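Local coordinates for protein mandelate racemase/muconate lactonizing enzyme/Enolase superfamily (Rhodobacter sphaeroides, PDB 2HZG) that belongs to the enolase superfamily, joining an N-terminal capping domain to a TIM-barrel-type domain, and carries a sodium ion bound by three acidic side chains, at residues L13-D27 against A332-D344. Sequence-based numbering, arbitrary orientation. Where two conformers were deposited one is given.
Sequences LSMPEVTDAADGSQD and AAPQQLALDITGD
Ser25 OG takes the backbone N-H of Gln335 in a short, nearly straight bond (2.8 Å) and itself donates to Asp23 OD1. Ser25 and Asp23 sit on the loop between strands 5-14 and 27-35 of the N-terminal capping domain, which here meets the segment leaving barrel strand 327-331. Asp23 OD1 also accepts from Ser25 N, closing an Asx turn, and both Ser25 donors reach it from the same face of the carboxylate. Asp23 OD2 serves the second domain: Gln335 NE2 approaches it nearly along the C-O axis of the carboxylate (2.9 Å, 175°), with the amide and carboxylate planes turned 48° apart, and a water links OD2 to Ala333 O. The N-cap residue of helix 336-340 is thus held by both its backbone and its side chain, whose bend at chi2 (-56°) brings the amide back to Asp23.

Beyond this polar patch the contact turns apolar. Ser25 CB rests on Ala338 CB, while Met15, bent at chi2 and chi3, lays SD against Leu337 CB, and SD accepts a weak bond from Leu337 N (3.5 Å). Tyr374 of helix 368-374 also packs on Met15 and Leu337. The two branches of Leu337 part: CD1 meets Leu13 CB and CD1, the latter also reaching Ile341 CG1 (4.0 Å), whereas CD2 presses on Asp27 CA at 3.5 Å.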
loop_
_atom_site.group_PDB
_atom_site.type_symbol
_atom_site.label_atom_id
_atom_site.label_comp_id
_atom_site.label_asym_id
_atom_site.label_seq_id
_atom_site.Cartn_x
_atom_site.Cartn_y
_atom_site.Cartn_z
ATOM N N LEU A 13 2.447 17.735 12.799
ATOM C CA LEU A 13 1.854 19.061 12.846
ATOM C C LEU A 13 0.395 18.998 12.435
ATOM O O LEU A 13 0.046 18.215 11.555
ATOM C CB LEU A 13 2.606 20.035 11.921
ATOM C CG LEU A 13 4.109 20.215 12.183
ATOM C CD1 LEU A 13 4.618 21.359 11.306
ATOM C CD2 LEU A 13 4.377 20.466 13.666
ATOM N N SER A 14 -0.442 19.849 13.036
ATOM C CA SER A 14 -1.844 19.901 12.628
ATOM C C SER A 14 -2.439 21.292 12.820
ATOM O O SER A 14 -2.128 21.971 13.790
ATOM C CB SER A 14 -2.686 18.882 13.438
ATOM O OG SER A 14 -4.021 18.806 12.956
ATOM N N MET A 15 -3.292 21.692 11.885
ATOM C CA MET A 15 -4.264 22.774 12.093
ATOM C C MET A 15 -5.088 22.443 13.348
ATOM O O MET A 15 -5.259 21.255 13.671
ATOM C CB MET A 15 -5.197 22.876 10.883
ATOM C CG MET A 15 -4.555 23.482 9.613
ATOM S SD MET A 15 -4.013 25.200 9.818
ATOM C CE MET A 15 -5.588 26.040 9.679
ATOM N N PRO A 16 -5.580 23.478 14.068
ATOM C CA PRO A 16 -6.356 23.245 15.301
ATOM C C PRO A 16 -7.626 22.424 15.054
ATOM O O PRO A 16 -8.030 21.643 15.907
ATOM C CB PRO A 16 -6.709 24.664 15.798
ATOM C CG PRO A 16 -5.859 25.600 15.039
ATOM C CD PRO A 16 -5.421 24.916 13.768
ATOM N N GLU A 17 -8.228 22.637 13.891
ATOM C CA GLU A 17 -9.367 21.863 13.435
ATOM C C GLU A 17 -8.984 21.183 12.121
ATOM O O GLU A 17 -8.235 21.746 11.304
ATOM C CB GLU A 17 -10.585 22.782 13.234
ATOM C CG GLU A 17 -11.252 23.266 14.538
ATOM C CD GLU A 17 -10.522 24.418 15.227
ATOM O OE1 GLU A 17 -9.975 25.309 14.523
ATOM O OE2 GLU A 17 -10.524 24.448 16.485
ATOM N N VAL A 18 -9.459 19.961 11.934
ATOM C CA VAL A 18 -9.285 19.281 10.663
ATOM C C VAL A 18 -10.707 18.976 10.198
ATOM O O VAL A 18 -11.504 18.485 10.988
ATOM C CB VAL A 18 -8.441 17.979 10.842
ATOM C CG1 VAL A 18 -8.344 17.201 9.528
ATOM C CG2 VAL A 18 -7.021 18.314 11.359
ATOM N N THR A 19 -11.009 19.295 8.940
ATOM C CA THR A 19 -12.317 19.037 8.346
ATOM C C THR A 19 -12.284 17.818 7.435
ATOM O O THR A 19 -11.223 17.211 7.221
ATOM C CB THR A 19 -12.807 20.225 7.485
ATOM O OG1 THR A 19 -12.045 20.270 6.266
ATOM C CG2 THR A 19 -12.665 21.568 8.252
ATOM N N ASP A 20 -13.457 17.488 6.882
ATOM C CA ASP A 20 -13.603 16.395 5.921
ATOM C C ASP A 20 -13.361 16.810 4.466
ATOM O O ASP A 20 -13.596 16.014 3.554
ATOM C CB ASP A 20 -14.968 15.696 6.075
ATOM C CG ASP A 20 -15.036 14.809 7.323
ATOM O OD1 ASP A 20 -14.012 14.181 7.683
ATOM O OD2 ASP A 20 -16.113 14.735 7.955
ATOM N N ALA A 21 -12.874 18.029 4.234
ATOM C CA ALA A 21 -12.327 18.365 2.916
ATOM C C ALA A 21 -11.165 17.409 2.569
ATOM O O ALA A 21 -10.375 17.043 3.451
ATOM C CB ALA A 21 -11.841 19.784 2.891
ATOM N N ALA A 22 -11.057 17.042 1.281
ATOM C CA ALA A 22 -9.956 16.207 0.773
ATOM C C ALA A 22 -8.732 17.092 0.530
ATOM O O ALA A 22 -8.306 17.327 -0.616
ATOM C CB ALA A 22 -10.363 15.497 -0.502
ATOM N N ASP A 23 -8.170 17.571 1.631
ATOM C CA ASP A 23 -7.203 18.656 1.594
ATOM C C ASP A 23 -6.057 18.241 2.494
ATOM O O ASP A 23 -6.192 18.271 3.710
ATOM C CB ASP A 23 -7.875 19.949 2.107
ATOM C CG ASP A 23 -6.901 21.136 2.209
ATOM O OD1 ASP A 23 -5.690 20.971 1.940
ATOM O OD2 ASP A 23 -7.367 22.254 2.549
ATOM N N GLY A 24 -4.953 17.810 1.879
ATOM C CA GLY A 24 -3.755 17.346 2.594
ATOM C C GLY A 24 -2.944 18.421 3.310
ATOM O O GLY A 24 -1.955 18.118 3.985
ATOM N N SER A 25 -3.342 19.681 3.182
ATOM C CA SER A 25 -2.595 20.769 3.827
ATOM C C SER A 25 -3.004 20.999 5.280
ATOM O O SER A 25 -2.427 21.852 5.956
ATOM C CB SER A 25 -2.698 22.069 3.005
ATOM O OG SER A 25 -3.984 22.660 3.123
ATOM N N GLN A 26 -3.968 20.219 5.769
ATOM C CA GLN A 26 -4.513 20.411 7.124
ATOM C C GLN A 26 -3.624 19.860 8.225
ATOM O O GLN A 26 -3.747 20.264 9.368
ATOM C CB GLN A 26 -5.901 19.780 7.245
ATOM C CG GLN A 26 -6.901 20.301 6.216
ATOM C CD GLN A 26 -8.301 19.779 6.512
ATOM O OE1 GLN A 26 -8.973 20.279 7.407
ATOM N NE2 GLN A 26 -8.742 18.780 5.754
ATOM N N ASP A 27 -2.758 18.917 7.875
ATOM C CA ASP A 27 -1.802 18.382 8.824
ATOM C C ASP A 27 -0.535 17.996 8.078
ATOM O O ASP A 27 -0.488 18.134 6.847
ATOM C CB ASP A 27 -2.405 17.265 9.731
ATOM C CG ASP A 27 -2.449 15.891 9.077
ATOM O OD1 ASP A 27 -2.145 15.750 7.886
ATOM O OD2 ASP A 27 -2.769 14.917 9.799
ATOM N N ALA A 332 -2.927 26.709 -4.463
ATOM C CA ALA A 332 -3.316 28.116 -4.485
ATOM C C ALA A 332 -4.140 28.554 -3.262
ATOM O O ALA A 332 -4.244 29.745 -2.983
ATOM C CB ALA A 332 -4.046 28.439 -5.794
ATOM N N ALA A 333 -4.708 27.613 -2.511
ATOM C CA ALA A 333 -5.426 27.964 -1.282
ATOM C C ALA A 333 -5.077 27.019 -0.119
ATOM O O ALA A 333 -5.981 26.482 0.534
ATOM C CB ALA A 333 -6.971 28.001 -1.522
ATOM N N PRO A 334 -3.765 26.850 0.180
ATOM C CA PRO A 334 -3.445 25.889 1.237
ATOM C C PRO A 334 -3.850 26.397 2.632
ATOM O O PRO A 334 -3.969 27.618 2.844
ATOM C CB PRO A 334 -1.918 25.720 1.120
ATOM C CG PRO A 334 -1.436 26.987 0.528
ATOM C CD PRO A 334 -2.558 27.516 -0.360
ATOM N N GLN A 335 -4.069 25.471 3.566
ATOM C CA GLN A 335 -4.246 25.839 4.965
ATOM C C GLN A 335 -3.021 26.599 5.474
ATOM O O GLN A 335 -1.926 26.452 4.949
ATOM C CB GLN A 335 -4.489 24.622 5.862
ATOM C CG GLN A 335 -5.732 23.820 5.503
ATOM C CD GLN A 335 -6.993 24.654 5.483
ATOM O OE1 GLN A 335 -7.171 25.566 6.293
ATOM N NE2 GLN A 335 -7.875 24.345 4.557
ATOM N N GLN A 336 -3.236 27.425 6.488
ATOM C CA GLN A 336 -2.172 28.231 7.071
ATOM C C GLN A 336 -0.971 27.387 7.495
ATOM O O GLN A 336 0.173 27.845 7.393
ATOM C CB GLN A 336 -2.679 29.039 8.281
ATOM C CG GLN A 336 -1.701 30.172 8.670
ATOM C CD GLN A 336 -1.594 31.209 7.576
ATOM O OE1 GLN A 336 -2.606 31.626 7.013
ATOM N NE2 GLN A 336 -0.381 31.637 7.265
ATOM N N LEU A 337 -1.229 26.170 7.984
ATOM C CA LEU A 337 -0.144 25.271 8.376
ATOM C C LEU A 337 0.864 25.143 7.254
ATOM O O LEU A 337 2.049 25.348 7.476
ATOM C CB LEU A 337 -0.661 23.875 8.794
ATOM C CG LEU A 337 0.391 22.760 8.964
ATOM C CD1 LEU A 337 1.521 23.124 9.938
ATOM C CD2 LEU A 337 -0.287 21.438 9.382
ATOM N N ALA A 338 0.386 24.824 6.050
ATOM C CA ALA A 338 1.264 24.611 4.892
ATOM C C ALA A 338 2.084 25.846 4.531
ATOM O O ALA A 338 3.280 25.730 4.207
ATOM C CB ALA A 338 0.453 24.134 3.685
ATOM N N LEU A 339 1.432 27.015 4.567
ATOM C CA LEU A 339 2.099 28.320 4.400
ATOM C C LEU A 339 3.208 28.519 5.444
ATOM O O LEU A 339 4.314 28.944 5.102
ATOM C CB LEU A 339 1.079 29.485 4.476
ATOM C CG LEU A 339 -0.033 29.550 3.406
ATOM C CD1 LEU A 339 -1.019 30.698 3.664
ATOM C CD2 LEU A 339 0.558 29.690 1.995
ATOM N N ASP A 340 2.921 28.189 6.701
ATOM C CA ASP A 340 3.825 28.537 7.816
ATOM C C ASP A 340 5.007 27.601 7.945
ATOM O O ASP A 340 5.994 27.935 8.624
ATOM C CB ASP A 340 3.071 28.529 9.143
ATOM C CG ASP A 340 2.080 29.684 9.273
ATOM O OD1 ASP A 340 1.952 30.490 8.311
ATOM O OD2 ASP A 340 1.417 29.750 10.343
ATOM N N ILE A 341 4.919 26.436 7.294
ATOM C CA ILE A 341 5.950 25.383 7.441
ATOM C C ILE A 341 7.335 25.844 6.972
ATOM O O ILE A 341 8.347 25.482 7.562
ATOM C CB ILE A 341 5.519 24.035 6.755
ATOM C CG1 ILE A 341 4.657 23.195 7.726
ATOM C CG2 ILE A 341 6.759 23.217 6.273
ATOM C CD1 ILE A 341 3.916 21.958 7.032
ATOM N N THR A 342 7.391 26.606 5.887
ATOM C CA THR A 342 8.670 27.159 5.457
ATOM C C THR A 342 8.729 28.661 5.753
ATOM O O THR A 342 7.702 29.374 5.658
ATOM C CB THR A 342 8.969 26.900 3.975
ATOM O OG1 THR A 342 7.923 27.448 3.168
ATOM C CG2 THR A 342 9.113 25.404 3.695
ATOM N N GLY A 343 9.921 29.132 6.126
ATOM C CA GLY A 343 10.124 30.550 6.450
ATOM C C GLY A 343 10.202 31.386 5.191
ATOM O O GLY A 343 9.661 32.490 5.130
ATOM N N ASP A 344 10.871 30.844 4.178
ATOM C CA ASP A 344 10.837 31.392 2.827
ATOM C C ASP A 344 9.959 30.520 1.917
ATOM O O ASP A 344 9.512 29.430 2.315
ATOM C CB ASP A 344 12.252 31.586 2.253
ATOM C CG ASP A 344 13.177 30.362 2.471
ATOM O OD1 ASP A 344 12.752 29.340 3.076
ATOM O OD2 ASP A 344 14.353 30.457 2.037
HETATM O O HOH W 1 -6.714 23.905 0.537
#